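Local coordinates for transcriptional regulator, HTH_3 family (Vibrio cholerae, PDB 1Y9Q), which probably binds DNA to regulate transcription and carries a cupin domain that binds zinc and D-methionine, at residues Lys9-Ala13 / Ile44-Ser50; Phe107-Leu111 / Glu169-Phe173; Ile127-Leu133 / Gln150-Phe156. One frame throughout, in Å; residues are numbered along the deposited sequence.

Contact 1 (Lys9-Ala13 / Ile44-Ser50); sequences KSQIA and IERGESS
Ala13 presses its methyl group onto the end of helix 38-45, and this is where the contact is tightest. Its CB lies 3.0 Å from Ile44 O and 3.5 Å from Glu45 O, so a small side chain sits directly against carbonyls of the last helical turn. The backbones come correspondingly close, with the CA atoms of Ala13 and Glu45 only 4.0 Å apart. Next to it, Ile12 CG2 meets Ile44 CG2 at 4.0 Å, branch against branch; Pro51 packs on both, and Phe70 on Ile12.

Toward solvent the contact loosens. Lys9 sends an extended chain along the turn that follows the helix: with CG anti to the carbonyl carbon (chi1 -64°) and every later torsion near 180°, its methylenes pass Gly47 and reach Ser50, where CE stands 3.6 Å from Ser50 CB. The touching is done by carbons; the ammonium has a weak, long ion pair with Asp5, while Ser50 OG bonds to Asp86. On the outer side of the turn, Arg46 NE forms a salt bridge with Glu48 OE2 at 2.6 Å.

Gly47, at a positive phi of 75°, ends helix 38-45 in a Schellman motif; the bond from Gly47 N to Ile44 O belongs to that cap. The first helix thus packs on the capped C-terminus of a later helix within the all-helical helix-turn-helix domain of this family.

Contact 2 (Phe107-Leu111 / Glu169-Phe173); sequences FEITL and EKAVF. With MED (D-methionine), chain C.
The Phe173 ring carries Ile109 over one face and Leu111 at its edge. Ile109 CB stands 3.9 Å from the ring centroid, 23° off the normal, a CH-pi contact displaced toward the rim. Leu111 CG lies near the ring plane, and Leu111 CD1 comes within 3.7 Å of Phe173 CE2. With CG set between the backbone N and the carbonyl carbon (chi1 64°), the Phe173 ring is brought alongside Ile109, its partner on the adjacent strand. The second ring, Phe107, has the ligand over one face: the D-methionine methyl CE is 3.4 Å from Phe107 CD2, and the same CE is 3.6 Å from Ile109 CD1.

Beneath these groups the backbones run antiparallel, at 168° between strand directions. Ile109 and Phe173 exchange two hydrogen bonds, Ile109 N to Phe173 O being 2.8 Å, and Leu111 and Ala171 form the next hydrogen-bonded pair. On the other face of the sheet Thr110 and Val172 lie side by side, Thr110 OG1 3.7 Å from Val172 CG2.

Strand 104-111 is flanked by strand 90-99, whose Ile92 touches Phe107 and Ile109. Beyond strand 171-178 runs strand 127-134, whose Ile130 packs on Phe173, while Met137 of strand 137-141 touches Phe173 and Ala171.

Contact 3 (Ile127-Leu133 / Gln150-Phe156); sequences IEYIHVL and QGEHIRF. With ZN (zinc ion), chain B; MED (D-methionine), chain C.
Tyr129 and Arg155 lie side by side and point the same way from a non-hydrogen-bonded pair of the antiparallel strands. Arg155 CB sits over one face of the phenol ring, 4.1 Å from its centroid and 21° off the normal, a CH-pi contact. Arg155 then bends at chi3 (-87°), turning the guanidinium plane 71° from that of the ring. Its NH1 reaches Tyr129 OH in a weak hydrogen bond of 3.3 Å, while Ile127 CG2 lies over the centre of one guanidinium face. The arginine is therefore bordered by a ring and an aliphatic branch, and it also has a cation-pi contact with Phe157.

On the face shared by Glu128, Ile130 and Phe156, the Phe156 ring has Glu128 CB over one face, a CH-pi contact, and Ile130 CG1 at its edge, 4.0 Å from CE2. Phe156 also stacks on Phe141 of strand 137-141. Glu128 runs extended beyond CG and delivers OE2 to the zinc ion at 2.0 Å. The ligand's amino N, itself bound to the zinc, is 3.1 Å from Glu128 OE2.

Paired backbone bonds join Glu128 to Phe156 and Ile130 to Ile154. Farther along, Val132 N bonds to Glu152 O at 3.0 Å and Gly151 N to Val132 O. Where the strands part, Gln150 NE2 holds Leu133 O at 2.8 Å, with the acceptor close to the amide plane.

Glu128, His162 and Tyr164 bind the zinc from strands and His122 from the segment between strands 116-119 and 127-134, while D-methionine chelates it through N and O. A metal bound inside the beta-barrel is a common feature of cupins.

In the fold
Contacts 2 and 3 belong to one antiparallel sheet, their centres 12 Å apart, and join where strands 171-178 and 127-134 run side by side: Val172 O lies 2.7 Å from Leu133 N, a probable hydrogen bond, and Glu108 OE1 is 3.7 Å from Leu133 CD1. Along the chain, contact 3 is nested inside the loop that contact 2 closes. The two meet D-methionine at different ends, contact 2 at its methyl group and contact 3 at the amino group and zinc. Contact 1 stands apart in the helical domain, its centre 26 Å from that of contact 2 and 32 Å from that of contact 3; the side chain of Ile12 is about 12 Å from the ligand.

Contact 1 (Lys9-Ala13 / Ile44-Ser50)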
loop_
_atom_site.group_PDB
_atom_site.type_symbol
_atom_site.label_atom_id
_atom_site.label_comp_id
_atom_site.label_asym_id
_atom_site.label_seq_id
_atom_site.Cartn_x
_atom_site.Cartn_y
_atom_site.Cartn_z
ATOM N N LYS A 9 17.458 -15.916 -6.798
ATOM C CA LYS A 9 16.627 -15.935 -7.992
ATOM C C LYS A 9 16.291 -17.344 -8.444
ATOM O O LYS A 9 15.139 -17.635 -8.753
ATOM C CB LYS A 9 17.317 -15.200 -9.148
ATOM C CG LYS A 9 17.541 -13.725 -8.914
ATOM C CD LYS A 9 18.134 -13.066 -10.151
ATOM C CE LYS A 9 18.395 -11.586 -9.912
ATOM N NZ LYS A 9 18.944 -10.926 -11.127
ATOM N N SER A 10 17.294 -18.219 -8.488
ATOM C CA SER A 10 17.055 -19.589 -8.932
ATOM C C SER A 10 16.166 -20.354 -7.960
ATOM O O SER A 10 15.293 -21.121 -8.377
ATOM C CB SER A 10 18.377 -20.334 -9.130
ATOM O OG SER A 10 19.072 -20.496 -7.911
ATOM N N GLN A 11 16.382 -20.150 -6.666
ATOM C CA GLN A 11 15.568 -20.830 -5.666
ATOM C C GLN A 11 14.095 -20.455 -5.829
ATOM O O GLN A 11 13.223 -21.322 -5.871
ATOM C CB GLN A 11 16.033 -20.469 -4.255
ATOM C CG GLN A 11 15.003 -20.782 -3.179
ATOM C CD GLN A 11 14.646 -22.257 -3.096
ATOM O OE1 GLN A 11 13.536 -22.612 -2.691
ATOM N NE2 GLN A 11 15.588 -23.124 -3.461
ATOM N N ILE A 12 13.823 -19.159 -5.918
ATOM C CA ILE A 12 12.450 -18.690 -6.073
ATOM C C ILE A 12 11.867 -19.088 -7.423
ATOM O O ILE A 12 10.712 -19.504 -7.518
ATOM C CB ILE A 12 12.365 -17.151 -5.934
ATOM C CG1 ILE A 12 12.826 -16.729 -4.539
ATOM C CG2 ILE A 12 10.938 -16.675 -6.179
ATOM C CD1 ILE A 12 12.038 -17.362 -3.412
ATOM N N ALA A 13 12.671 -18.952 -8.471
ATOM C CA ALA A 13 12.221 -19.292 -9.816
ATOM C C ALA A 13 11.737 -20.737 -9.891
ATOM O O ALA A 13 10.609 -21.012 -10.327
ATOM C CB ALA A 13 13.361 -19.068 -10.820
ATOM N N ILE A 44 10.297 -13.979 -13.368
ATOM C CA ILE A 44 10.701 -14.585 -12.107
ATOM C C ILE A 44 11.009 -16.066 -12.293
ATOM O O ILE A 44 12.027 -16.561 -11.807
ATOM C CB ILE A 44 9.602 -14.432 -11.025
ATOM C CG1 ILE A 44 9.443 -12.955 -10.654
ATOM C CG2 ILE A 44 9.968 -15.250 -9.789
ATOM C CD1 ILE A 44 8.274 -12.668 -9.713
ATOM N N GLU A 45 10.131 -16.774 -12.994
ATOM C CA GLU A 45 10.342 -18.197 -13.216
ATOM C C GLU A 45 11.561 -18.472 -14.096
ATOM O O GLU A 45 12.126 -19.561 -14.045
ATOM C CB GLU A 45 9.098 -18.849 -13.834
ATOM C CG GLU A 45 7.860 -18.807 -12.946
ATOM C CD GLU A 45 6.778 -19.790 -13.389
ATOM O OE1 GLU A 45 6.790 -20.208 -14.568
ATOM O OE2 GLU A 45 5.911 -20.138 -12.556
ATOM N N ARG A 46 11.971 -17.490 -14.896
ATOM C CA ARG A 46 13.145 -17.667 -15.754
ATOM C C ARG A 46 14.422 -17.193 -15.067
ATOM O O ARG A 46 15.513 -17.299 -15.629
ATOM C CB ARG A 46 12.980 -16.910 -17.075
ATOM C CG ARG A 46 12.012 -17.554 -18.051
ATOM C CD ARG A 46 12.203 -16.987 -19.451
ATOM N NE ARG A 46 11.907 -15.559 -19.519
ATOM C CZ ARG A 46 10.680 -15.050 -19.474
ATOM N NH1 ARG A 46 9.631 -15.853 -19.366
ATOM N NH2 ARG A 46 10.502 -13.737 -19.533
ATOM N N GLY A 47 14.280 -16.666 -13.855
ATOM C CA GLY A 47 15.433 -16.180 -13.120
ATOM C C GLY A 47 15.955 -14.860 -13.657
ATOM O O GLY A 47 17.132 -14.540 -13.500
ATOM N N GLU A 48 15.076 -14.085 -14.280
ATOM C CA GLU A 48 15.465 -12.800 -14.851
ATOM C C GLU A 48 15.274 -11.605 -13.930
ATOM O O GLU A 48 15.973 -10.598 -14.064
ATOM C CB GLU A 48 14.706 -12.561 -16.151
ATOM C CG GLU A 48 15.232 -13.370 -17.313
ATOM C CD GLU A 48 14.364 -13.244 -18.543
ATOM O OE1 GLU A 48 13.890 -12.122 -18.826
ATOM O OE2 GLU A 48 14.165 -14.268 -19.231
ATOM N N SER A 49 14.330 -11.699 -13.003
ATOM C CA SER A 49 14.094 -10.597 -12.083
ATOM C C SER A 49 14.064 -11.094 -10.650
ATOM O O SER A 49 13.534 -12.168 -10.363
ATOM C CB SER A 49 12.774 -9.896 -12.399
ATOM O OG SER A 49 11.686 -10.568 -11.792
ATOM N N SER A 50 14.644 -10.302 -9.757
ATOM C CA SER A 50 14.697 -10.625 -8.337
ATOM C C SER A 50 13.478 -10.027 -7.642
ATOM O O SER A 50 13.369 -8.809 -7.493
ATOM C CB SER A 50 15.976 -10.052 -7.725
ATOM O OG SER A 50 16.116 -8.681 -8.066
#

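Contact 2 (Phe107-Leu111 / Glu169-Phe173)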
loop_
_atom_site.group_PDB
_atom_site.type_symbol
_atom_site.label_atom_id
_atom_site.label_comp_id
_atom_site.label_asym_id
_atom_site.label_seq_id
_atom_site.Cartn_x
_atom_site.Cartn_y
_atom_site.Cartn_z
ATOM N N PHE A 107 8.171 -15.215 12.401
ATOM C CA PHE A 107 9.401 -14.529 12.028
ATOM C C PHE A 107 9.846 -13.492 13.047
ATOM O O PHE A 107 9.048 -12.986 13.835
ATOM C CB PHE A 107 9.209 -13.779 10.713
ATOM C CG PHE A 107 8.587 -14.591 9.628
ATOM C CD1 PHE A 107 9.360 -15.428 8.834
ATOM C CD2 PHE A 107 7.223 -14.500 9.384
ATOM C CE1 PHE A 107 8.780 -16.164 7.805
ATOM C CE2 PHE A 107 6.630 -15.229 8.361
ATOM C CZ PHE A 107 7.411 -16.063 7.568
ATOM N N GLU A 108 11.139 -13.181 13.008
ATOM C CA GLU A 108 11.709 -12.134 13.844
ATOM C C GLU A 108 12.246 -11.187 12.777
ATOM O O GLU A 108 13.155 -11.543 12.031
ATOM C CB GLU A 108 12.846 -12.662 14.723
ATOM C CG GLU A 108 13.369 -11.609 15.680
ATOM C CD GLU A 108 14.208 -12.187 16.799
ATOM O OE1 GLU A 108 13.674 -12.988 17.599
ATOM O OE2 GLU A 108 15.402 -11.834 16.879
ATOM N N ILE A 109 11.666 -9.996 12.694
ATOM C CA ILE A 109 12.037 -9.018 11.673
ATOM C C ILE A 109 12.827 -7.823 12.195
ATOM O O ILE A 109 12.448 -7.210 13.189
ATOM C CB ILE A 109 10.777 -8.446 10.984
ATOM C CG1 ILE A 109 9.852 -9.584 10.535
ATOM C CG2 ILE A 109 11.175 -7.561 9.815
ATOM C CD1 ILE A 109 10.530 -10.617 9.680
ATOM N N THR A 110 13.911 -7.490 11.502
ATOM C CA THR A 110 14.738 -6.345 11.873
ATOM C C THR A 110 14.665 -5.292 10.776
ATOM O O THR A 110 15.045 -5.541 9.629
ATOM C CB THR A 110 16.213 -6.743 12.070
ATOM O OG1 THR A 110 16.311 -7.712 13.118
ATOM C CG2 THR A 110 17.049 -5.517 12.440
ATOM N N LEU A 111 14.157 -4.119 11.132
ATOM C CA LEU A 111 14.035 -3.014 10.199
ATOM C C LEU A 111 15.185 -2.047 10.460
ATOM O O LEU A 111 15.484 -1.729 11.614
ATOM C CB LEU A 111 12.697 -2.298 10.401
ATOM C CG LEU A 111 11.439 -3.081 10.029
ATOM C CD1 LEU A 111 10.204 -2.284 10.402
ATOM C CD2 LEU A 111 11.457 -3.375 8.541
ATOM N N GLU A 169 15.818 4.522 14.087
ATOM C CA GLU A 169 16.578 3.994 12.957
ATOM C C GLU A 169 16.472 2.479 12.849
ATOM O O GLU A 169 16.421 1.927 11.749
ATOM C CB GLU A 169 18.051 4.394 13.053
ATOM C CG GLU A 169 18.301 5.872 12.830
ATOM C CD GLU A 169 17.569 6.409 11.617
ATOM O OE1 GLU A 169 17.689 5.808 10.531
ATOM O OE2 GLU A 169 16.871 7.439 11.749
ATOM N N LYS A 170 16.443 1.811 13.993
ATOM C CA LYS A 170 16.341 0.362 14.015
ATOM C C LYS A 170 15.182 -0.085 14.894
ATOM O O LYS A 170 14.865 0.550 15.897
ATOM C CB LYS A 170 17.645 -0.251 14.532
ATOM C CG LYS A 170 17.587 -1.760 14.736
ATOM C CD LYS A 170 18.904 -2.300 15.275
ATOM C CE LYS A 170 18.835 -3.802 15.490
ATOM N NZ LYS A 170 20.124 -4.380 15.964
ATOM N N ALA A 171 14.543 -1.177 14.492
ATOM C CA ALA A 171 13.431 -1.743 15.238
ATOM C C ALA A 171 13.390 -3.225 14.922
ATOM O O ALA A 171 13.616 -3.630 13.782
ATOM C CB ALA A 171 12.128 -1.087 14.837
ATOM N N VAL A 172 13.128 -4.028 15.945
ATOM C CA VAL A 172 13.052 -5.470 15.790
ATOM C C VAL A 172 11.725 -5.906 16.380
ATOM O O VAL A 172 11.337 -5.438 17.452
ATOM C CB VAL A 172 14.191 -6.179 16.548
ATOM C CG1 VAL A 172 14.091 -7.687 16.345
ATOM C CG2 VAL A 172 15.542 -5.663 16.062
ATOM N N PHE A 173 11.017 -6.787 15.681
ATOM C CA PHE A 173 9.731 -7.255 16.180
ATOM C C PHE A 173 9.429 -8.680 15.756
ATOM O O PHE A 173 9.911 -9.146 14.724
ATOM C CB PHE A 173 8.604 -6.325 15.710
ATOM C CG PHE A 173 8.400 -6.295 14.210
ATOM C CD1 PHE A 173 7.386 -7.040 13.617
ATOM C CD2 PHE A 173 9.197 -5.490 13.399
ATOM C CE1 PHE A 173 7.163 -6.982 12.240
ATOM C CE2 PHE A 173 8.984 -5.425 12.023
ATOM C CZ PHE A 173 7.962 -6.173 11.442
HETATM N N MED C . 3.675 -10.328 6.877
HETATM C CA MED C . 4.928 -9.996 6.138
HETATM C C MED C . 4.699 -8.832 5.166
HETATM O O MED C . 3.602 -8.269 5.042
HETATM C CB MED C . 6.043 -9.673 7.159
HETATM C CG MED C . 7.436 -9.323 6.675
HETATM S SD MED C . 8.096 -10.850 5.941
HETATM C CE MED C . 8.188 -11.928 7.302
HETATM O OXT MED C . 5.633 -8.436 4.469
#

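Contact 3 (Ile127-Leu133 / Gln150-Phe156)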
loop_
_atom_site.group_PDB
_atom_site.type_symbol
_atom_site.label_atom_id
_atom_site.label_comp_id
_atom_site.label_asym_id
_atom_site.label_seq_id
_atom_site.Cartn_x
_atom_site.Cartn_y
_atom_site.Cartn_z
ATOM N N ILE A 127 -4.323 -13.599 9.617
ATOM C CA ILE A 127 -4.190 -12.681 10.746
ATOM C C ILE A 127 -2.731 -12.532 11.191
ATOM O O ILE A 127 -1.968 -13.497 11.182
ATOM C CB ILE A 127 -5.054 -13.201 11.928
ATOM C CG1 ILE A 127 -6.538 -13.088 11.560
ATOM C CG2 ILE A 127 -4.722 -12.449 13.221
ATOM C CD1 ILE A 127 -7.468 -13.847 12.494
ATOM N N GLU A 128 -2.335 -11.320 11.568
ATOM C CA GLU A 128 -0.965 -11.100 12.025
ATOM C C GLU A 128 -0.899 -10.580 13.444
ATOM O O GLU A 128 -1.769 -9.819 13.878
ATOM C CB GLU A 128 -0.232 -10.110 11.115
ATOM C CG GLU A 128 0.218 -10.697 9.799
ATOM C CD GLU A 128 1.086 -9.741 9.007
ATOM O OE1 GLU A 128 2.017 -9.155 9.596
ATOM O OE2 GLU A 128 0.842 -9.583 7.798
ATOM N N TYR A 129 0.144 -11.012 14.154
ATOM C CA TYR A 129 0.431 -10.587 15.517
ATOM C C TYR A 129 1.789 -9.894 15.455
ATOM O O TYR A 129 2.683 -10.340 14.734
ATOM C CB TYR A 129 0.558 -11.781 16.461
ATOM C CG TYR A 129 -0.735 -12.478 16.780
ATOM C CD1 TYR A 129 -1.370 -12.274 18.005
ATOM C CD2 TYR A 129 -1.319 -13.358 15.870
ATOM C CE1 TYR A 129 -2.554 -12.928 18.321
ATOM C CE2 TYR A 129 -2.514 -14.018 16.175
ATOM C CZ TYR A 129 -3.120 -13.798 17.404
ATOM O OH TYR A 129 -4.286 -14.451 17.728
ATOM N N ILE A 130 1.938 -8.818 16.222
ATOM C CA ILE A 130 3.184 -8.061 16.260
ATOM C C ILE A 130 3.593 -7.832 17.713
ATOM O O ILE A 130 2.761 -7.475 18.548
ATOM C CB ILE A 130 3.016 -6.662 15.602
ATOM C CG1 ILE A 130 2.562 -6.795 14.147
ATOM C CG2 ILE A 130 4.320 -5.889 15.689
ATOM C CD1 ILE A 130 3.608 -7.352 13.208
ATOM N N HIS A 131 4.872 -8.045 18.008
ATOM C CA HIS A 131 5.406 -7.825 19.349
ATOM C C HIS A 131 6.760 -7.148 19.157
ATOM O O HIS A 131 7.685 -7.739 18.591
ATOM C CB HIS A 131 5.581 -9.150 20.098
ATOM C CG HIS A 131 5.900 -8.982 21.551
ATOM N ND1 HIS A 131 6.373 -10.012 22.334
ATOM C CD2 HIS A 131 5.822 -7.900 22.363
ATOM C CE1 HIS A 131 6.578 -9.572 23.564
ATOM N NE2 HIS A 131 6.251 -8.293 23.607
ATOM N N VAL A 132 6.863 -5.900 19.600
ATOM C CA VAL A 132 8.099 -5.140 19.446
ATOM C C VAL A 132 9.173 -5.566 20.441
ATOM O O VAL A 132 8.991 -5.467 21.653
ATOM C CB VAL A 132 7.840 -3.625 19.596
ATOM C CG1 VAL A 132 9.108 -2.847 19.259
ATOM C CG2 VAL A 132 6.706 -3.196 18.669
ATOM N N LEU A 133 10.294 -6.046 19.917
ATOM C CA LEU A 133 11.396 -6.489 20.764
ATOM C C LEU A 133 12.369 -5.348 21.063
ATOM O O LEU A 133 12.953 -5.286 22.148
ATOM C CB LEU A 133 12.150 -7.635 20.086
ATOM C CG LEU A 133 11.319 -8.867 19.711
ATOM C CD1 LEU A 133 12.205 -9.901 19.037
ATOM C CD2 LEU A 133 10.678 -9.453 20.965
ATOM N N GLN A 150 8.821 -0.563 22.483
ATOM C CA GLN A 150 9.344 -1.844 22.938
ATOM C C GLN A 150 8.378 -2.506 23.915
ATOM O O GLN A 150 7.883 -1.867 24.844
ATOM C CB GLN A 150 10.710 -1.664 23.617
ATOM C CG GLN A 150 11.281 -2.968 24.170
ATOM C CD GLN A 150 12.674 -2.818 24.761
ATOM O OE1 GLN A 150 12.911 -1.967 25.615
ATOM N NE2 GLN A 150 13.599 -3.658 24.315
ATOM N N GLY A 151 8.105 -3.787 23.692
ATOM C CA GLY A 151 7.205 -4.514 24.571
ATOM C C GLY A 151 5.738 -4.431 24.189
ATOM O O GLY A 151 4.941 -5.270 24.607
ATOM N N GLU A 152 5.370 -3.427 23.401
ATOM C CA GLU A 152 3.980 -3.282 22.996
ATOM C C GLU A 152 3.638 -4.309 21.920
ATOM O O GLU A 152 4.519 -4.823 21.226
ATOM C CB GLU A 152 3.709 -1.851 22.522
ATOM C CG GLU A 152 4.066 -0.816 23.598
ATOM C CD GLU A 152 3.395 0.528 23.393
ATOM O OE1 GLU A 152 3.500 1.087 22.285
ATOM O OE2 GLU A 152 2.766 1.026 24.352
ATOM N N HIS A 153 2.353 -4.609 21.788
ATOM C CA HIS A 153 1.915 -5.619 20.838
ATOM C C HIS A 153 0.544 -5.299 20.283
ATOM O O HIS A 153 -0.189 -4.493 20.845
ATOM C CB HIS A 153 1.877 -6.969 21.546
ATOM C CG HIS A 153 1.220 -6.912 22.889
ATOM N ND1 HIS A 153 -0.148 -6.830 23.049
ATOM C CD2 HIS A 153 1.746 -6.860 24.136
ATOM C CE1 HIS A 153 -0.434 -6.731 24.335
ATOM N NE2 HIS A 153 0.700 -6.747 25.015
ATOM N N ILE A 154 0.202 -5.938 19.173
ATOM C CA ILE A 154 -1.091 -5.709 18.545
ATOM C C ILE A 154 -1.320 -6.793 17.499
ATOM O O ILE A 154 -0.370 -7.430 17.045
ATOM C CB ILE A 154 -1.097 -4.320 17.857
ATOM C CG1 ILE A 154 -2.528 -3.844 17.603
ATOM C CG2 ILE A 154 -0.323 -4.390 16.543
ATOM C CD1 ILE A 154 -2.597 -2.412 17.091
ATOM N N ARG A 155 -2.580 -7.027 17.145
ATOM C CA ARG A 155 -2.887 -7.991 16.098
ATOM C C ARG A 155 -3.883 -7.339 15.162
ATOM O O ARG A 155 -4.608 -6.421 15.557
ATOM C CB ARG A 155 -3.445 -9.309 16.661
ATOM C CG ARG A 155 -4.674 -9.210 17.545
ATOM C CD ARG A 155 -5.442 -10.540 17.528
ATOM N NE ARG A 155 -6.386 -10.584 16.415
ATOM C CZ ARG A 155 -7.085 -11.657 16.053
ATOM N NH1 ARG A 155 -6.948 -12.804 16.703
ATOM N NH2 ARG A 155 -7.958 -11.566 15.060
ATOM N N PHE A 156 -3.914 -7.799 13.917
ATOM C CA PHE A 156 -4.821 -7.223 12.936
ATOM C C PHE A 156 -5.095 -8.186 11.793
ATOM O O PHE A 156 -4.341 -9.136 11.575
ATOM C CB PHE A 156 -4.216 -5.926 12.381
ATOM C CG PHE A 156 -2.927 -6.125 11.630
ATOM C CD1 PHE A 156 -2.924 -6.276 10.242
ATOM C CD2 PHE A 156 -1.711 -6.159 12.308
ATOM C CE1 PHE A 156 -1.728 -6.455 9.542
ATOM C CE2 PHE A 156 -0.514 -6.338 11.621
ATOM C CZ PHE A 156 -0.519 -6.485 10.236
HETATM ZN ZN ZN B . 2.091 -8.864 6.341
HETATM N N MED C . 3.675 -10.328 6.877
HETATM C CA MED C . 4.928 -9.996 6.138
HETATM C C MED C . 4.699 -8.832 5.166
HETATM O O MED C . 3.602 -8.269 5.042
HETATM C CB MED C . 6.043 -9.673 7.159
HETATM C CG MED C . 7.436 -9.323 6.675
HETATM S SD MED C . 8.096 -10.850 5.941
HETATM C CE MED C . 8.188 -11.928 7.302
HETATM O OXT MED C . 5.633 -8.436 4.469
#